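Local coordinates for Low molecular weight heat shock protein (Xanthomonas axonopodis pv. citri, PDB 3GLA) that probably acts as a small heat-shock chaperone of the alpha-crystallin family, holding partly unfolded client proteins in solution under stress, at residues I38-G43 with S65-F70; P73-A78 with I94-A99; R45-S50 with R61-F66. All blocks are in the same frame, centred on the assembly; numbering follows the deposited sequence.

Contact 1 (I38-G43 with S65-F70)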
# COMPACT_ATOMS: atom_id res chain seq x y z
N ILE B 38 -13.56 -19.24 -4.04
CA ILE B 38 -12.37 -18.72 -3.29
C ILE B 38 -11.73 -17.68 -4.22
O ILE B 38 -11.20 -17.98 -5.33
CB ILE B 38 -11.42 -19.83 -2.98
CG1 ILE B 38 -12.12 -20.80 -2.00
CG2 ILE B 38 -10.16 -19.19 -2.31
CD1 ILE B 38 -11.31 -22.06 -1.92
N LEU B 39 -11.71 -16.42 -3.71
CA LEU B 39 -11.07 -15.34 -4.43
C LEU B 39 -9.60 -15.32 -4.07
O LEU B 39 -9.28 -15.31 -2.88
CB LEU B 39 -11.76 -14.04 -3.97
CG LEU B 39 -11.21 -12.71 -4.55
CD1 LEU B 39 -11.31 -12.68 -6.11
CD2 LEU B 39 -11.96 -11.52 -3.93
N SER B 40 -8.73 -15.26 -5.07
CA SER B 40 -7.26 -15.36 -4.88
C SER B 40 -6.67 -14.07 -5.45
O SER B 40 -7.08 -13.54 -6.50
CB SER B 40 -6.78 -16.54 -5.80
OG SER B 40 -5.41 -16.47 -6.00
N ILE B 41 -5.71 -13.52 -4.74
CA ILE B 41 -4.90 -12.49 -5.30
C ILE B 41 -3.48 -12.95 -5.23
O ILE B 41 -3.06 -13.50 -4.23
CB ILE B 41 -5.03 -11.11 -4.59
CG1 ILE B 41 -4.73 -11.25 -3.07
CG2 ILE B 41 -6.43 -10.58 -4.82
CD1 ILE B 41 -4.62 -9.86 -2.34
N ARG B 42 -2.72 -12.70 -6.29
CA ARG B 42 -1.39 -13.19 -6.25
C ARG B 42 -0.55 -12.28 -7.09
O ARG B 42 -1.06 -11.59 -7.97
CB ARG B 42 -1.26 -14.63 -6.70
CG ARG B 42 -1.41 -14.72 -8.01
CD ARG B 42 -1.47 -16.26 -8.33
NE ARG B 42 -0.45 -17.05 -7.73
CZ ARG B 42 -0.59 -18.36 -7.52
NH1 ARG B 42 -1.74 -18.99 -7.87
NH2 ARG B 42 0.40 -19.03 -6.94
N GLY B 43 0.73 -12.25 -6.75
CA GLY B 43 1.60 -11.37 -7.57
C GLY B 43 2.92 -11.30 -6.79
O GLY B 43 3.24 -12.16 -5.91
N SER B 65 6.84 -12.54 -3.27
CA SER B 65 5.57 -13.02 -3.82
C SER B 65 4.49 -12.92 -2.72
O SER B 65 4.75 -12.99 -1.52
CB SER B 65 5.66 -14.52 -4.23
OG SER B 65 6.72 -14.60 -5.10
N PHE B 66 3.28 -12.78 -3.18
CA PHE B 66 2.21 -12.92 -2.22
C PHE B 66 1.10 -13.73 -2.92
O PHE B 66 1.05 -13.81 -4.13
CB PHE B 66 1.58 -11.54 -1.83
CG PHE B 66 0.97 -10.82 -2.95
CD1 PHE B 66 -0.43 -10.98 -3.18
CD2 PHE B 66 1.74 -9.99 -3.77
CE1 PHE B 66 -1.05 -10.29 -4.20
CE2 PHE B 66 1.11 -9.29 -4.86
CZ PHE B 66 -0.32 -9.47 -5.04
N HIS B 67 0.28 -14.35 -2.09
CA HIS B 67 -0.87 -15.04 -2.60
C HIS B 67 -1.78 -15.24 -1.45
O HIS B 67 -1.42 -15.83 -0.44
CB HIS B 67 -0.34 -16.36 -3.07
CG HIS B 67 -1.35 -17.22 -3.69
ND1 HIS B 67 -2.65 -16.84 -3.96
CD2 HIS B 67 -1.20 -18.47 -4.21
CE1 HIS B 67 -3.29 -17.85 -4.56
NE2 HIS B 67 -2.43 -18.82 -4.73
N ARG B 68 -2.91 -14.63 -1.54
CA ARG B 68 -3.86 -14.77 -0.47
C ARG B 68 -5.14 -15.26 -1.21
O ARG B 68 -5.41 -14.95 -2.36
CB ARG B 68 -4.19 -13.45 0.16
CG ARG B 68 -2.84 -12.94 0.81
CD ARG B 68 -3.15 -11.85 1.86
NE ARG B 68 -3.80 -12.39 3.02
CZ ARG B 68 -4.48 -11.59 3.86
NH1 ARG B 68 -4.67 -10.28 3.61
NH2 ARG B 68 -5.05 -12.14 4.90
N ARG B 69 -5.86 -16.00 -0.39
CA ARG B 69 -7.15 -16.61 -0.82
C ARG B 69 -8.17 -16.24 0.14
O ARG B 69 -7.97 -16.23 1.39
CB ARG B 69 -6.96 -18.14 -0.83
CG ARG B 69 -6.01 -18.62 -1.90
CD ARG B 69 -5.65 -20.25 -1.81
NE ARG B 69 -4.36 -20.26 -1.22
CZ ARG B 69 -3.19 -20.54 -1.73
NH1 ARG B 69 -2.99 -21.14 -2.90
NH2 ARG B 69 -2.18 -20.30 -0.95
N PHE B 70 -9.35 -15.94 -0.37
CA PHE B 70 -10.44 -15.55 0.47
C PHE B 70 -11.68 -16.33 0.02
O PHE B 70 -12.28 -16.00 -0.99
CB PHE B 70 -10.75 -14.11 0.45
CG PHE B 70 -9.52 -13.27 0.79
CD1 PHE B 70 -8.63 -12.91 -0.22
CD2 PHE B 70 -9.15 -13.11 2.10
CE1 PHE B 70 -7.47 -12.19 0.06
CE2 PHE B 70 -7.95 -12.40 2.42
CZ PHE B 70 -7.13 -11.94 1.37
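The imidazole of His67 lies between two arginines. Over one face comes Arg42, whose guanidinium, turned 34° from the ring plane, has CZ 3.4 Å from His67 CD2; Arg69 CZ sits over the opposite face, and Ser40 meets the edge, its OG 2.9 Å from His67 CE1. Arg42 reaches the ring with CG lodged between its backbone N and carbonyl carbon (chi1 73°), and its CB makes a CH-pi contact. With two arginines so near, the imidazole is likely to favour its neutral form.

On the other sheet face the Phe66 ring folds across the neighbouring strand: Gly43 N stands over its centre, 3.4 Å from Phe66 CZ, while Ile41 CG1 lies at the edge. Having no side chain, Gly43 lets the ring lie flat on its backbone. Ile41 CG1 also lies at the edge of the Phe70 ring, 4.3 Å from Phe70 CE1. Paired backbone bonds join Leu39 with Phe70, Ile41 with Arg68 and Gly43 with Phe66. Val7, Leu18 and Ala20 cover this mainly apolar face, from which Arg68 reaches Glu60 of the second subunit in a salt bridge. Such antiparallel pairing is characteristic of the immunoglobulin-like beta sandwich of the alpha-crystallin domain.

Contact 2 (P73-A78 with I94-A99)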
# COMPACT_ATOMS: atom_id res chain seq x y z
N PRO B 73 -18.81 -15.96 0.39
CA PRO B 73 -20.13 -16.67 0.49
C PRO B 73 -20.53 -17.13 -0.87
O PRO B 73 -20.14 -16.56 -1.92
CB PRO B 73 -21.08 -15.56 0.90
CG PRO B 73 -20.23 -14.66 1.79
CD PRO B 73 -18.96 -14.61 0.91
N ASP B 74 -21.35 -18.19 -0.86
CA ASP B 74 -21.83 -18.77 -2.08
C ASP B 74 -22.54 -17.81 -2.94
O ASP B 74 -22.62 -18.03 -4.18
CB ASP B 74 -22.80 -19.90 -1.72
CG ASP B 74 -22.05 -21.18 -1.46
OD1 ASP B 74 -22.72 -22.21 -1.17
OD2 ASP B 74 -20.80 -21.20 -1.57
N SER B 75 -23.02 -16.73 -2.39
CA SER B 75 -23.65 -15.74 -3.19
C SER B 75 -22.70 -15.01 -4.17
O SER B 75 -23.10 -14.36 -5.11
CB SER B 75 -24.30 -14.67 -2.37
OG SER B 75 -23.34 -13.90 -1.55
N ALA B 76 -21.42 -15.10 -3.89
CA ALA B 76 -20.53 -14.25 -4.70
C ALA B 76 -20.43 -14.90 -6.07
O ALA B 76 -20.27 -16.09 -6.19
CB ALA B 76 -19.10 -14.26 -3.98
N ASP B 77 -20.40 -14.09 -7.09
CA ASP B 77 -20.32 -14.68 -8.44
C ASP B 77 -18.94 -14.41 -9.06
O ASP B 77 -18.67 -13.32 -9.46
CB ASP B 77 -21.34 -13.85 -9.20
CG ASP B 77 -21.55 -14.37 -10.63
OD1 ASP B 77 -22.53 -13.86 -11.23
OD2 ASP B 77 -20.77 -15.18 -11.12
N ALA B 78 -18.16 -15.47 -9.13
CA ALA B 78 -16.79 -15.44 -9.59
C ALA B 78 -16.70 -14.92 -10.98
O ALA B 78 -15.85 -14.14 -11.31
CB ALA B 78 -16.23 -16.86 -9.53
N ILE B 94 -17.04 -8.12 -6.59
CA ILE B 94 -17.48 -9.44 -6.91
C ILE B 94 -19.00 -9.37 -6.77
O ILE B 94 -19.54 -9.21 -5.72
CB ILE B 94 -17.00 -10.45 -5.98
CG1 ILE B 94 -15.43 -10.48 -5.91
CG2 ILE B 94 -17.41 -11.88 -6.41
CD1 ILE B 94 -15.01 -9.64 -4.62
N PRO B 95 -19.70 -9.48 -7.90
CA PRO B 95 -21.15 -9.32 -7.75
C PRO B 95 -21.74 -10.50 -7.14
O PRO B 95 -21.18 -11.60 -7.13
CB PRO B 95 -21.61 -9.24 -9.24
CG PRO B 95 -20.56 -9.88 -10.03
CD PRO B 95 -19.22 -9.68 -9.28
N LYS B 96 -22.96 -10.32 -6.56
CA LYS B 96 -23.65 -11.47 -6.05
C LYS B 96 -24.57 -12.06 -7.13
O LYS B 96 -24.97 -11.32 -8.00
CB LYS B 96 -24.54 -11.06 -4.88
CG LYS B 96 -23.70 -10.70 -3.67
CD LYS B 96 -24.68 -10.11 -2.66
CE LYS B 96 -23.94 -9.92 -1.36
NZ LYS B 96 -24.90 -9.48 -0.30
N ARG B 97 -24.76 -13.32 -6.99
CA ARG B 97 -25.66 -14.17 -7.87
C ARG B 97 -27.03 -13.70 -7.52
O ARG B 97 -27.40 -13.49 -6.33
CB ARG B 97 -25.53 -15.59 -7.57
CG ARG B 97 -24.06 -16.16 -7.88
CD ARG B 97 -23.94 -17.54 -7.69
NE ARG B 97 -22.62 -17.78 -8.25
CZ ARG B 97 -22.31 -18.08 -9.54
NH1 ARG B 97 -20.99 -18.25 -9.87
NH2 ARG B 97 -23.26 -18.32 -10.51
N PRO B 98 -27.89 -13.62 -8.52
CA PRO B 98 -29.30 -13.41 -8.15
C PRO B 98 -29.73 -14.55 -7.20
O PRO B 98 -29.38 -15.72 -7.36
CB PRO B 98 -30.05 -13.56 -9.52
CG PRO B 98 -28.96 -13.14 -10.52
CD PRO B 98 -27.66 -13.68 -9.99
N ALA B 99 -30.73 -14.23 -6.38
CA ALA B 99 -31.31 -15.30 -5.45
C ALA B 99 -31.88 -16.46 -6.19
O ALA B 99 -32.45 -16.27 -7.23
CB ALA B 99 -32.34 -14.69 -4.65
O HOH W 1 -21.64 -19.41 -6.21
O HOH W 2 -18.76 -18.03 -7.89
O HOH W 3 -23.94 -11.81 -10.59
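Asp77 and Arg97 join the residues that follow a turn to those at the end of a strand in the close-packed half of this contact. Asp77 N gives its hydrogen to Pro95 O at 2.6 Å, and Arg97 N bonds to Ser75 O at 2.7 Å. Between these bonds Ala76 and Lys96 face each other across a single bridge. Ala76 CB rests 3.8 Å from Ile94 CG2, on the inner side where Phe16 and Met34 close over both residues. The stem of Lys96 runs past the hydroxyl of Ser75, and its NZ goes on to a salt bridge with Glu11.

In the beta sandwich of the alpha-crystallin domain, this bridge fastens the loop leaving strand 64-71, with its type I turn from Pro73 to Ala76, to the end of strand 89-95, where the C-terminal tail departs.

The outer side is looser and wet. Arg97, extended from CG to NE, crosses Asp77 at about a right angle and brings its guanidinium up to the carboxylate. Asp77 OD2 stands over one face, 3.3 Å from Arg97 NH1, so the attraction is between charges alone; the same oxygen accepts a hydrogen bond from Asp79 N. Waters link the polar groups: one molecule takes hydrogens from Ala78 N and Arg97 NH1 while donating to Ala76 O, and another bridges Asp77 OD1, at 2.6 Å, to Lys96 O.

Contact 3 (R45-S50 with R61-F66)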
# COMPACT_ATOMS: atom_id res chain seq x y z
N ARG B 45 6.11 -8.36 -5.65
CA ARG B 45 6.51 -7.07 -5.67
C ARG B 45 8.00 -7.11 -5.58
O ARG B 45 8.51 -7.87 -4.80
CB ARG B 45 5.93 -6.57 -4.24
CG ARG B 45 6.51 -5.34 -3.85
CD ARG B 45 5.91 -4.89 -2.44
NE ARG B 45 6.16 -3.65 -2.25
CZ ARG B 45 5.77 -2.83 -1.32
NH1 ARG B 45 5.95 -3.09 -0.04
NH2 ARG B 45 5.79 -1.64 -1.72
N LYS B 46 8.71 -6.29 -6.33
CA LYS B 46 10.11 -6.14 -6.09
C LYS B 46 10.26 -4.94 -5.09
O LYS B 46 9.33 -4.19 -4.94
CB LYS B 46 10.88 -5.67 -7.37
CG LYS B 46 10.81 -6.72 -8.60
CD LYS B 46 11.27 -8.07 -8.17
CE LYS B 46 11.13 -9.10 -9.40
NZ LYS B 46 9.91 -9.96 -9.23
N SER B 47 11.42 -4.88 -4.53
CA SER B 47 11.71 -3.71 -3.69
C SER B 47 13.07 -3.25 -4.03
O SER B 47 14.03 -4.01 -4.15
CB SER B 47 11.77 -4.18 -2.23
OG SER B 47 12.01 -3.03 -1.42
N GLU B 48 13.18 -1.93 -3.88
CA GLU B 48 14.44 -1.34 -3.98
C GLU B 48 15.39 -1.80 -2.95
O GLU B 48 16.64 -1.76 -3.17
CB GLU B 48 14.24 0.18 -3.90
CG GLU B 48 13.21 0.66 -5.05
CD GLU B 48 11.61 0.68 -4.57
OE1 GLU B 48 11.14 -0.09 -3.59
OE2 GLU B 48 10.71 1.39 -5.26
N SER B 49 14.89 -2.36 -1.85
CA SER B 49 15.81 -2.68 -0.84
C SER B 49 16.69 -3.90 -1.18
O SER B 49 17.61 -4.20 -0.41
CB SER B 49 15.19 -2.95 0.53
OG SER B 49 14.42 -4.15 0.47
N SER B 50 16.30 -4.65 -2.21
CA SER B 50 17.02 -5.83 -2.55
C SER B 50 18.21 -5.43 -3.40
O SER B 50 19.08 -6.27 -3.66
CB SER B 50 16.06 -6.85 -3.31
OG SER B 50 15.73 -6.31 -4.54
N ARG B 61 9.92 -2.56 4.31
CA ARG B 61 8.84 -2.79 3.43
C ARG B 61 8.93 -4.25 3.00
O ARG B 61 9.98 -4.78 2.64
CB ARG B 61 8.99 -1.87 2.17
CG ARG B 61 8.65 -0.50 2.67
CD ARG B 61 8.44 0.55 1.59
NE ARG B 61 9.13 0.38 0.50
CZ ARG B 61 9.09 0.06 -0.75
NH1 ARG B 61 8.16 0.01 -1.73
NH2 ARG B 61 10.37 -0.12 -0.97
N ARG B 62 7.74 -4.85 2.95
CA ARG B 62 7.73 -6.32 2.62
C ARG B 62 7.63 -6.43 1.15
O ARG B 62 7.00 -5.59 0.45
CB ARG B 62 6.49 -6.95 3.31
CG ARG B 62 6.54 -6.80 4.85
CD ARG B 62 7.50 -7.85 5.34
NE ARG B 62 7.46 -7.85 6.81
CZ ARG B 62 6.61 -7.10 7.52
NH1 ARG B 62 6.62 -7.13 8.84
NH2 ARG B 62 5.75 -6.30 6.88
N TYR B 63 8.14 -7.53 0.62
CA TYR B 63 8.03 -7.68 -0.84
C TYR B 63 8.20 -9.15 -1.18
O TYR B 63 8.17 -9.94 -0.23
CB TYR B 63 9.05 -6.77 -1.56
CG TYR B 63 10.45 -7.13 -1.21
CD1 TYR B 63 11.19 -7.87 -2.09
CD2 TYR B 63 11.04 -6.71 0.02
CE1 TYR B 63 12.51 -8.21 -1.80
CE2 TYR B 63 12.35 -7.07 0.34
CZ TYR B 63 13.10 -7.79 -0.60
OH TYR B 63 14.40 -8.10 -0.30
N GLY B 64 8.35 -9.39 -2.45
CA GLY B 64 8.41 -10.79 -2.95
C GLY B 64 7.02 -11.23 -3.31
O GLY B 64 6.13 -10.41 -3.61
N SER B 65 6.84 -12.54 -3.27
CA SER B 65 5.57 -13.02 -3.82
C SER B 65 4.49 -12.92 -2.72
O SER B 65 4.75 -12.99 -1.52
CB SER B 65 5.66 -14.52 -4.23
OG SER B 65 6.72 -14.60 -5.10
N PHE B 66 3.28 -12.78 -3.18
CA PHE B 66 2.21 -12.92 -2.22
C PHE B 66 1.10 -13.73 -2.92
O PHE B 66 1.05 -13.81 -4.13
CB PHE B 66 1.58 -11.54 -1.83
CG PHE B 66 0.97 -10.82 -2.95
CD1 PHE B 66 -0.43 -10.98 -3.18
CD2 PHE B 66 1.74 -9.99 -3.77
CE1 PHE B 66 -1.05 -10.29 -4.20
CE2 PHE B 66 1.11 -9.29 -4.86
CZ PHE B 66 -0.32 -9.47 -5.04
O HOH W 4 7.78 -1.88 -4.54
O HOH W 5 11.98 -3.47 1.17
O HOH W 6 8.06 0.59 -5.09
O HOH W 7 15.48 -6.42 1.38
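Arg45 and Tyr63 meet where the antiparallel pairing of strands 38-45 and 64-71 gives out: Arg45 and Gly64 exchange two backbone hydrogen bonds, and beyond them the chain opens into the long loop which, in bacterial and plant members of the alpha-crystallin family, reaches over to the partner subunit of the dimer.

The extended side chain of Arg45 can be followed outward. CB lies near Gly64 O; CG packs 3.7 Å from Tyr63 CB; CD passes 3.2 Å from Arg62 O. NE donates weakly to a water, which in turn donates to Lys46 O. At the tip, NH1 donates to Arg62 O at 2.8 Å, nearly straight (168°), with the acceptor at the edge of the guanidinium. NH2 comes close to Arg61 NH1, the two guanidinium planes 74° apart. Asp21 of the second subunit forms salt bridges with both arginines, which probably offsets their like charges.

Arg61 bends at chi3 and gives NH2 to Glu48 OE1 at 2.7 Å, striking the carboxylate from above its plane; Asp8 of the second subunit adds a further salt bridge. Ser47 sets the turn: its OG accepts from Ser49 N, an ST turn, and its O takes hydrogens from both the N and OG of Ser50. With this turn in place, Ser47 CB sits over the Tyr63 ring, 3.5 Å from the ring centroid and 19° off its normal, while a water 2.6 Å from Tyr63 OH also donates to Ser49 OG.

How the contacts relate
From the N terminus, the chain reaches contact 1 first, when strand 38-45 pairs with strand 64-71 across a long loop. Contact 3 lies within that span: it closes the shorter loop from 45-50 to 61-66 and shares Ser65 and Phe66 with contact 1, their centres about 16 Å apart, both reaching the same sheet. Only after both have closed does contact 2 open, in series with them, joining the loop after strand 64-71 to the last strand and tail. Contacts 1 and 2 touch through Leu39 CD2 and Ile94 CD1, 3.7 Å apart, across the sandwich. Contact 3, about 33 Å from contact 2 between centres, lies on the opposite side of the chain's centre, and like contact 1 meets the second subunit.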